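Long-range contacts in prolyl 4-hydroxylase alpha subunit Fe(2+) 2OG dioxygenase domain-containing protein (PDB 3W20), which probably hydroxylates or otherwise oxidises N-substituted L-amino acids as a 2-oxoglutarate-dependent dioxygenase of the double-stranded beta-helix fold, here with zinc in its metal site: residues 4-9 and 39-44; 175-180 and 261-266; 197-202 and 239-244. One frame throughout, in Å; residues are numbered along the deposited sequence.

Contact 1 (4-9 and 39-44); sequences TYPAQL and VMDIVP
Q8 and V39 face each other as an antiparallel hydrogen-bonded pair: Q8 N gives its hydrogen to V39 O over 2.8 Å, and V39 N returns one to Q8 O at 3.0 Å. A third backbone bond, D41 N to P6 O, is 2.9 Å long and nearly straight, with an N-H...O angle of 163°. Between them A7 and M40 form the non-hydrogen-bonded pair, where the CA of M40 lies 3.2 Å from P6 O. Strand 4-10 sits between strands 17-22 and 37-41, in what looks like an N-terminal extension of the double-stranded beta-helix sheet, and D41 OD1 is held by Q236 on the next strand. Where strand 37-41 ends, I42 reaches back over Y5. Its CD1 methyl stands 3.5 Å from the centroid of the Y5 ring, 11° off the normal, a CH-pi contact over the face. The ring comes under that methyl because CG of Y5 lies beside the backbone N (chi1 -54°). Selenomethionine M40 brings its CE obliquely to Y5 CD2 at 3.8 Å, its chain bending at the last torsion, while helix 23-31 packs on Y5, M40 and I42. The P6 ring crosses the D41 side chain at about a right angle.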
loop_
_atom_site.group_PDB
_atom_site.type_symbol
_atom_site.label_atom_id
_atom_site.label_comp_id
_atom_site.label_asym_id
_atom_site.label_seq_id
_atom_site.Cartn_x
_atom_site.Cartn_y
_atom_site.Cartn_z
ATOM N N THR A 4 -27.308 17.643 19.244
ATOM C CA THR A 4 -26.400 18.495 20.019
ATOM C C THR A 4 -26.033 17.703 21.271
ATOM O O THR A 4 -26.734 16.796 21.637
ATOM C CB THR A 4 -27.007 19.883 20.323
ATOM O OG1 THR A 4 -28.136 19.690 21.188
ATOM C CG2 THR A 4 -27.451 20.555 19.068
ATOM N N TYR A 5 -24.863 17.958 21.857
ATOM C CA TYR A 5 -24.356 17.282 22.991
ATOM C C TYR A 5 -23.701 18.308 23.900
ATOM O O TYR A 5 -23.188 19.299 23.396
ATOM C CB TYR A 5 -23.275 16.360 22.516
ATOM C CG TYR A 5 -23.636 15.415 21.448
ATOM C CD1 TYR A 5 -24.161 14.170 21.773
ATOM C CD2 TYR A 5 -23.386 15.713 20.079
ATOM C CE1 TYR A 5 -24.422 13.238 20.775
ATOM C CE2 TYR A 5 -23.665 14.793 19.090
ATOM C CZ TYR A 5 -24.183 13.565 19.453
ATOM O OH TYR A 5 -24.450 12.602 18.484
ATOM N N PRO A 6 -23.731 18.086 25.241
ATOM C CA PRO A 6 -22.975 18.900 26.188
ATOM C C PRO A 6 -21.502 18.991 25.721
ATOM O O PRO A 6 -20.892 17.941 25.442
ATOM C CB PRO A 6 -23.053 18.059 27.501
ATOM C CG PRO A 6 -24.322 17.256 27.377
ATOM C CD PRO A 6 -24.394 16.922 25.896
ATOM N N ALA A 7 -20.930 20.199 25.710
ATOM C CA ALA A 7 -19.530 20.405 25.254
ATOM C C ALA A 7 -18.807 21.388 26.177
ATOM O O ALA A 7 -19.415 22.383 26.680
ATOM C CB ALA A 7 -19.496 20.872 23.798
ATOM N N GLN A 8 -17.563 21.081 26.457
ATOM C CA GLN A 8 -16.687 22.096 27.114
ATOM C C GLN A 8 -15.654 22.546 26.099
ATOM O O GLN A 8 -14.913 21.714 25.506
ATOM C CB GLN A 8 -15.965 21.521 28.332
ATOM C CG GLN A 8 -16.888 21.031 29.498
ATOM C CD GLN A 8 -17.749 22.160 30.100
ATOM O OE1 GLN A 8 -17.234 23.232 30.413
ATOM N NE2 GLN A 8 -19.083 21.915 30.258
ATOM N N LEU A 9 -15.572 23.852 25.886
ATOM C CA LEU A 9 -14.649 24.340 24.861
ATOM C C LEU A 9 -13.454 25.027 25.548
ATOM O O LEU A 9 -13.623 25.985 26.316
ATOM C CB LEU A 9 -15.419 25.301 23.939
ATOM C CG LEU A 9 -14.781 25.890 22.688
ATOM C CD1 LEU A 9 -15.984 26.204 21.786
ATOM C CD2 LEU A 9 -13.975 27.165 22.967
ATOM N N VAL A 39 -14.315 18.974 24.570
ATOM C CA VAL A 39 -14.708 17.667 25.105
ATOM C C VAL A 39 -16.226 17.547 25.147
ATOM O O VAL A 39 -16.898 18.416 25.722
ATOM C CB VAL A 39 -14.131 17.429 26.505
ATOM C CG1 VAL A 39 -14.620 16.047 26.981
ATOM C CG2 VAL A 39 -12.594 17.431 26.460
HETATM N N MSE A 40 -16.799 16.504 24.532
HETATM C CA MSE A 40 -18.255 16.415 24.340
HETATM C C MSE A 40 -18.809 15.099 24.909
HETATM O O MSE A 40 -18.201 14.063 24.802
HETATM C CB MSE A 40 -18.555 16.385 22.796
HETATM C CG MSE A 40 -17.835 17.535 22.085
HETATM SE SE MSE A 40 -18.367 17.506 20.168
HETATM C CE MSE A 40 -20.264 17.867 20.410
ATOM N N ASP A 41 -19.987 15.163 25.537
ATOM C CA ASP A 41 -20.628 13.997 26.128
ATOM C C ASP A 41 -21.488 13.351 25.061
ATOM O O ASP A 41 -22.580 13.782 24.768
ATOM C CB ASP A 41 -21.508 14.430 27.306
ATOM C CG ASP A 41 -20.721 14.937 28.470
ATOM O OD1 ASP A 41 -19.483 15.057 28.408
ATOM O OD2 ASP A 41 -21.343 15.230 29.502
ATOM N N ILE A 42 -20.961 12.300 24.454
ATOM C CA ILE A 42 -21.580 11.693 23.289
ATOM C C ILE A 42 -22.381 10.466 23.677
ATOM O O ILE A 42 -23.547 10.335 23.271
ATOM C CB ILE A 42 -20.508 11.258 22.257
ATOM C CG1 ILE A 42 -19.695 12.489 21.772
ATOM C CG2 ILE A 42 -21.173 10.522 21.100
ATOM C CD1 ILE A 42 -20.602 13.621 21.287
ATOM N N VAL A 43 -21.758 9.557 24.403
ATOM C CA VAL A 43 -22.385 8.234 24.571
ATOM C C VAL A 43 -22.876 8.072 26.020
ATOM O O VAL A 43 -22.072 8.239 26.973
ATOM C CB VAL A 43 -21.400 7.096 24.319
ATOM C CG1 VAL A 43 -22.113 5.732 24.498
ATOM C CG2 VAL A 43 -20.777 7.200 22.934
ATOM N N PRO A 44 -24.181 7.819 26.219
ATOM C CA PRO A 44 -24.636 7.739 27.628
ATOM C C PRO A 44 -24.264 6.451 28.327
ATOM O O PRO A 44 -23.918 5.479 27.683
ATOM C CB PRO A 44 -26.157 7.791 27.522
ATOM C CG PRO A 44 -26.468 7.252 26.189
ATOM C CD PRO A 44 -25.306 7.684 25.273
#

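Contact 2 (175-180 and 261-266); sequences PRQLGG and FLIHTE
Q177 lays the end of its amide beside the ring of F261, NE2 coming within 3.7 Å of F261 CD1 in an oblique approach, with the amide and ring planes 77° apart. With CG anti to the backbone N (chi1 175°) and the chain extended beyond it, the side chain of Q177 runs past I263 on its way to F261, and its CG meets the CG2 methyl of I263 at 3.8 Å. The other end of the amide is fixed from outside, since Q177 OE1 accepts a hydrogen bond from V159 N.

Next to these side chains, L178 and L262 form an antiparallel hydrogen-bonded pair. L178 N donates to L262 O over 2.9 Å and L262 N to L178 O over 2.8 Å, both bonds close to straight. The non-hydrogen-bonded pair that follows is G179 with F261. Having no side chain, G179 lets the ring lie close to the backbone, with F261 CD1 3.6 Å from G179 CA. L178 O serves twice, for it also lies 3.1 Å from F261 CA. The nearest atom of the F261 side chain is about 4 Å from the bound zinc, and this side chain lies close to the metal ligand D157 and to R141 of the 2-oxoglutarate site, empty of that ligand in this chain.

On the face that carries L178 and L262, both leucines pack against I27 of helix 23-31. Within the sheet of the double-stranded beta-helix, strand 178-185 has strand 236-241 as its other neighbour, and strand 255-265 pairs on with strand 268-272, whose F272 touches Q177 and I263.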
loop_
_atom_site.group_PDB
_atom_site.type_symbol
_atom_site.label_atom_id
_atom_site.label_comp_id
_atom_site.label_asym_id
_atom_site.label_seq_id
_atom_site.Cartn_x
_atom_site.Cartn_y
_atom_site.Cartn_z
ATOM N N PRO A 175 -2.604 23.199 9.405
ATOM C CA PRO A 175 -2.402 23.689 10.789
ATOM C C PRO A 175 -3.543 23.393 11.741
ATOM O O PRO A 175 -3.360 23.352 12.959
ATOM C CB PRO A 175 -2.271 25.240 10.602
ATOM C CG PRO A 175 -2.792 25.491 9.213
ATOM C CD PRO A 175 -2.642 24.282 8.382
ATOM N N ARG A 176 -4.744 23.103 11.216
ATOM C CA ARG A 176 -5.835 22.747 12.063
ATOM C C ARG A 176 -6.120 21.241 12.083
ATOM O O ARG A 176 -7.271 20.829 12.288
ATOM C CB ARG A 176 -7.124 23.543 11.745
ATOM C CG ARG A 176 -6.902 25.069 11.697
ATOM C CD ARG A 176 -6.260 25.616 13.000
ATOM N NE ARG A 176 -5.453 26.800 12.631
ATOM C CZ ARG A 176 -4.402 27.228 13.322
ATOM N NH1 ARG A 176 -3.746 28.278 12.890
ATOM N NH2 ARG A 176 -4.018 26.683 14.476
ATOM N N GLN A 177 -5.113 20.398 11.779
ATOM C CA GLN A 177 -5.370 18.929 11.810
ATOM C C GLN A 177 -5.963 18.613 13.203
ATOM O O GLN A 177 -5.419 19.086 14.221
ATOM C CB GLN A 177 -4.056 18.190 11.646
ATOM C CG GLN A 177 -4.206 16.629 11.793
ATOM C CD GLN A 177 -2.924 15.890 11.426
ATOM O OE1 GLN A 177 -2.269 16.226 10.447
ATOM N NE2 GLN A 177 -2.679 14.768 12.127
ATOM N N LEU A 178 -7.025 17.773 13.240
ATOM C CA LEU A 178 -7.635 17.472 14.550
ATOM C C LEU A 178 -7.391 16.047 14.898
ATOM O O LEU A 178 -7.454 15.197 13.992
ATOM C CB LEU A 178 -9.143 17.716 14.514
ATOM C CG LEU A 178 -9.452 19.125 14.016
ATOM C CD1 LEU A 178 -10.979 19.237 13.984
ATOM C CD2 LEU A 178 -8.780 20.244 14.891
ATOM N N GLY A 179 -7.213 15.754 16.197
ATOM C CA GLY A 179 -7.350 14.369 16.678
ATOM C C GLY A 179 -8.753 14.278 17.299
ATOM O O GLY A 179 -9.267 15.289 17.837
ATOM N N GLY A 180 -9.390 13.102 17.217
ATOM C CA GLY A 180 -10.716 12.927 17.827
ATOM C C GLY A 180 -10.657 11.546 18.469
ATOM O O GLY A 180 -10.371 10.538 17.742
ATOM N N PHE A 261 -7.987 10.907 13.020
ATOM C CA PHE A 261 -7.620 12.295 12.798
ATOM C C PHE A 261 -8.416 12.824 11.605
ATOM O O PHE A 261 -8.876 12.081 10.697
ATOM C CB PHE A 261 -6.101 12.353 12.469
ATOM C CG PHE A 261 -5.267 11.978 13.640
ATOM C CD1 PHE A 261 -4.851 12.969 14.573
ATOM C CD2 PHE A 261 -4.857 10.635 13.813
ATOM C CE1 PHE A 261 -4.074 12.642 15.696
ATOM C CE2 PHE A 261 -4.061 10.298 14.935
ATOM C CZ PHE A 261 -3.718 11.267 15.888
ATOM N N LEU A 262 -8.533 14.147 11.574
ATOM C CA LEU A 262 -9.244 14.830 10.507
ATOM C C LEU A 262 -8.393 15.936 9.908
ATOM O O LEU A 262 -7.757 16.641 10.625
ATOM C CB LEU A 262 -10.473 15.497 11.131
ATOM C CG LEU A 262 -11.598 14.571 11.613
ATOM C CD1 LEU A 262 -12.434 15.381 12.608
ATOM C CD2 LEU A 262 -12.464 14.089 10.458
ATOM N N ILE A 263 -8.388 16.086 8.586
ATOM C CA ILE A 263 -7.912 17.296 7.958
ATOM C C ILE A 263 -8.958 17.858 6.993
ATOM O O ILE A 263 -9.734 17.128 6.414
ATOM C CB ILE A 263 -6.575 17.094 7.175
ATOM C CG1 ILE A 263 -6.656 15.868 6.226
ATOM C CG2 ILE A 263 -5.490 16.891 8.214
ATOM C CD1 ILE A 263 -5.372 15.736 5.376
ATOM N N HIS A 264 -8.982 19.169 6.870
ATOM C CA HIS A 264 -9.988 19.777 5.999
ATOM C C HIS A 264 -9.340 20.082 4.672
ATOM O O HIS A 264 -8.612 21.055 4.535
ATOM C CB HIS A 264 -10.510 21.041 6.656
ATOM C CG HIS A 264 -11.781 21.570 6.007
ATOM N ND1 HIS A 264 -12.478 22.613 6.535
ATOM C CD2 HIS A 264 -12.492 21.134 4.891
ATOM C CE1 HIS A 264 -13.599 22.841 5.752
ATOM N NE2 HIS A 264 -13.606 21.938 4.766
ATOM N N THR A 265 -9.602 19.244 3.684
ATOM C CA THR A 265 -8.986 19.458 2.366
ATOM C C THR A 265 -9.897 20.217 1.425
ATOM O O THR A 265 -11.076 20.444 1.747
ATOM C CB THR A 265 -8.586 18.138 1.699
ATOM O OG1 THR A 265 -9.738 17.489 1.183
ATOM C CG2 THR A 265 -7.914 17.228 2.751
ATOM N N GLU A 266 -9.291 20.703 0.305
ATOM C CA GLU A 266 -10.030 21.343 -0.776
ATOM C C GLU A 266 -11.275 20.536 -1.153
ATOM O O GLU A 266 -12.287 21.131 -1.506
ATOM C CB GLU A 266 -9.100 21.588 -2.007
ATOM C CG GLU A 266 -8.318 22.938 -2.120
ATOM C CD GLU A 266 -7.415 23.440 -0.971
ATOM O OE1 GLU A 266 -6.169 23.128 -0.891
ATOM O OE2 GLU A 266 -7.926 24.302 -0.207
#

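Contact 3 (197-202 and 239-244); sequences DNRPES and LFQSKN
N244 OD1 is gripped by the guanidinium of R199 and by a water. R199 NE donates to N244 OD1 over 3.2 Å with an N-H...O angle of 165°, and R199 NH2 adds a weak bond. A water that also donates to D197 OD1 gives N244 OD1 a hydrogen, with the water oxygen 3.0 Å from N244 OD1. The N244 oxygen lies in the guanidinium plane, yet NE stands 46° out of the amide's carbonyl plane, so the bond does not use a lone pair of N244. R199 NH2 also reaches a second side-chain oxygen, Q241 OE1, at 2.9 Å. That bond is bent, 137° at the hydrogen, and the Q241 amide is turned almost perpendicular to the guanidinium. Q241 OE1 also takes a hydrogen bond from R176, while R199 NH1 donates to P175 O.

Q241 to N244 make a type I beta turn as strand 236-241 leaves the sheet of the double-stranded beta-helix, just before the zinc ligand H246. The loop that leads from strand 193-196 to helix 203-216 lies against this turn. The turn supplies second-shell contacts to the metal site: N244 O accepts from H246 ND1, and S242 OG bonds to the backbone O of D157.

The flat side of R199 is packed as well. K243 CB sits over the centre of one face of the R199 guanidinium, 3.8 Å from R199 CZ, the two side chains crossing at about a right angle. K243 then bends at its last two torsions to form a salt bridge with D158. K243 NZ also donates, at 2.8 Å, to a water that in turn donates to K243 O and P200 O. P200 CD touches K243 O at 3.8 Å.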
loop_
_atom_site.group_PDB
_atom_site.type_symbol
_atom_site.label_atom_id
_atom_site.label_comp_id
_atom_site.label_asym_id
_atom_site.label_seq_id
_atom_site.Cartn_x
_atom_site.Cartn_y
_atom_site.Cartn_z
ATOM N N ASP A 197 0.899 24.542 24.813
ATOM C CA ASP A 197 0.944 25.595 23.795
ATOM C C ASP A 197 2.317 25.667 23.149
ATOM O O ASP A 197 3.165 26.612 23.325
ATOM C CB ASP A 197 0.426 26.905 24.430
ATOM C CG ASP A 197 0.563 28.080 23.523
ATOM O OD1 ASP A 197 0.461 27.892 22.300
ATOM O OD2 ASP A 197 0.866 29.171 24.059
ATOM N N ASN A 198 2.618 24.583 22.434
ATOM C CA ASN A 198 3.928 24.382 21.801
ATOM C C ASN A 198 3.706 23.524 20.559
ATOM O O ASN A 198 3.067 22.511 20.658
ATOM C CB ASN A 198 4.896 23.676 22.755
ATOM C CG ASN A 198 6.256 23.439 22.135
ATOM O OD1 ASN A 198 6.426 22.567 21.269
ATOM N ND2 ASN A 198 7.260 24.251 22.563
ATOM N N ARG A 199 4.160 24.006 19.403
ATOM C CA ARG A 199 3.971 23.213 18.126
ATOM C C ARG A 199 5.248 22.937 17.422
ATOM O O ARG A 199 5.777 23.782 16.662
ATOM C CB ARG A 199 3.005 23.989 17.175
ATOM C CG ARG A 199 1.639 24.299 17.674
ATOM C CD ARG A 199 0.876 25.035 16.472
ATOM N NE ARG A 199 -0.423 24.627 16.738
ATOM C CZ ARG A 199 -1.387 24.401 15.887
ATOM N NH1 ARG A 199 -1.326 24.605 14.568
ATOM N NH2 ARG A 199 -2.436 23.992 16.452
ATOM N N PRO A 200 5.859 21.807 17.715
ATOM C CA PRO A 200 7.133 21.456 17.092
ATOM C C PRO A 200 7.022 21.532 15.558
ATOM O O PRO A 200 5.976 21.192 15.012
ATOM C CB PRO A 200 7.340 19.999 17.529
ATOM C CG PRO A 200 6.525 19.858 18.744
ATOM C CD PRO A 200 5.322 20.741 18.575
ATOM N N GLU A 201 8.058 22.059 14.894
ATOM C CA GLU A 201 7.989 22.297 13.462
ATOM C C GLU A 201 8.228 21.069 12.559
ATOM O O GLU A 201 7.953 21.135 11.371
ATOM C CB GLU A 201 8.934 23.444 13.056
ATOM C CG GLU A 201 8.551 24.806 13.653
ATOM C CD GLU A 201 9.740 25.795 13.627
ATOM O OE1 GLU A 201 10.866 25.375 13.261
ATOM O OE2 GLU A 201 9.567 26.979 13.978
ATOM N N SER A 202 8.615 19.924 13.105
ATOM C CA SER A 202 8.965 18.826 12.220
ATOM C C SER A 202 9.148 17.571 13.029
ATOM O O SER A 202 9.234 17.617 14.301
ATOM C CB SER A 202 10.270 19.175 11.461
ATOM O OG SER A 202 11.356 19.133 12.418
ATOM N N LEU A 239 -11.851 16.356 21.069
ATOM C CA LEU A 239 -11.468 16.850 19.747
ATOM C C LEU A 239 -10.422 17.944 20.013
ATOM O O LEU A 239 -10.621 18.783 20.939
ATOM C CB LEU A 239 -12.659 17.423 19.069
ATOM C CG LEU A 239 -13.835 16.447 18.842
ATOM C CD1 LEU A 239 -15.023 17.284 18.433
ATOM C CD2 LEU A 239 -13.354 15.590 17.680
ATOM N N PHE A 240 -9.243 17.849 19.391
ATOM C CA PHE A 240 -8.251 18.812 19.688
ATOM C C PHE A 240 -7.332 19.079 18.515
ATOM O O PHE A 240 -7.265 18.277 17.565
ATOM C CB PHE A 240 -7.323 18.358 20.869
ATOM C CG PHE A 240 -6.565 17.086 20.597
ATOM C CD1 PHE A 240 -5.176 17.099 20.377
ATOM C CD2 PHE A 240 -7.235 15.851 20.627
ATOM C CE1 PHE A 240 -4.490 15.882 20.117
ATOM C CE2 PHE A 240 -6.558 14.649 20.363
ATOM C CZ PHE A 240 -5.192 14.653 20.140
ATOM N N GLN A 241 -6.608 20.202 18.620
ATOM C CA GLN A 241 -5.653 20.518 17.523
ATOM C C GLN A 241 -4.407 19.670 17.710
ATOM O O GLN A 241 -3.573 19.873 18.663
ATOM C CB GLN A 241 -5.343 22.029 17.441
ATOM C CG GLN A 241 -6.567 22.814 17.100
ATOM C CD GLN A 241 -6.194 24.235 16.617
ATOM O OE1 GLN A 241 -5.251 24.381 15.828
ATOM N NE2 GLN A 241 -6.889 25.243 17.068
ATOM N N SER A 242 -4.171 18.699 16.795
ATOM C CA SER A 242 -3.188 17.678 17.121
ATOM C C SER A 242 -1.726 18.124 16.884
ATOM O O SER A 242 -0.791 17.429 17.288
ATOM C CB SER A 242 -3.511 16.364 16.403
ATOM O OG SER A 242 -3.237 16.476 15.001
ATOM N N LYS A 243 -1.535 19.316 16.261
ATOM C CA LYS A 243 -0.158 19.833 16.135
ATOM C C LYS A 243 0.463 20.319 17.484
ATOM O O LYS A 243 1.708 20.489 17.547
ATOM C CB LYS A 243 -0.155 20.938 15.060
ATOM C CG LYS A 243 -0.130 20.227 13.695
ATOM C CD LYS A 243 -0.036 21.276 12.596
ATOM C CE LYS A 243 1.175 22.225 12.623
ATOM N NZ LYS A 243 2.501 21.466 12.622
ATOM N N ASN A 244 -0.416 20.638 18.454
ATOM C CA ASN A 244 0.056 21.019 19.822
ATOM C C ASN A 244 0.643 19.783 20.447
ATOM O O ASN A 244 0.048 18.696 20.362
ATOM C CB ASN A 244 -1.118 21.506 20.636
ATOM C CG ASN A 244 -1.771 22.727 20.022
ATOM O OD1 ASN A 244 -1.134 23.633 19.657
ATOM N ND2 ASN A 244 -3.048 22.772 20.061
HETATM O O HOH W 1 -0.710 26.472 20.367
HETATM O O HOH W 2 -4.235 24.945 19.017
HETATM O O HOH W 3 3.178 20.851 15.296
#

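In the fold
Following the chain from its N terminus, contact 1 comes first, closing a short loop that contains strand 17-22 and helix 23-31 and bringing strand 37-41 beside strand 4-10. It is complete before the other two begin. Contact 2 closes a much longer loop, from 175-180 to 261-266, and contact 3, between 197-202 and 239-244, is nested inside it. The sheet unites all three: strand 236-241 lies between strand 37-41 of contact 1 and strand 178-185 of contact 2, so that M40 packs on L239 and G179 N bonds to F240 O. Contact 2 reaches the zinc site directly through F261, and contact 3 lies in its second shell, whereas contact 1 lies farther out.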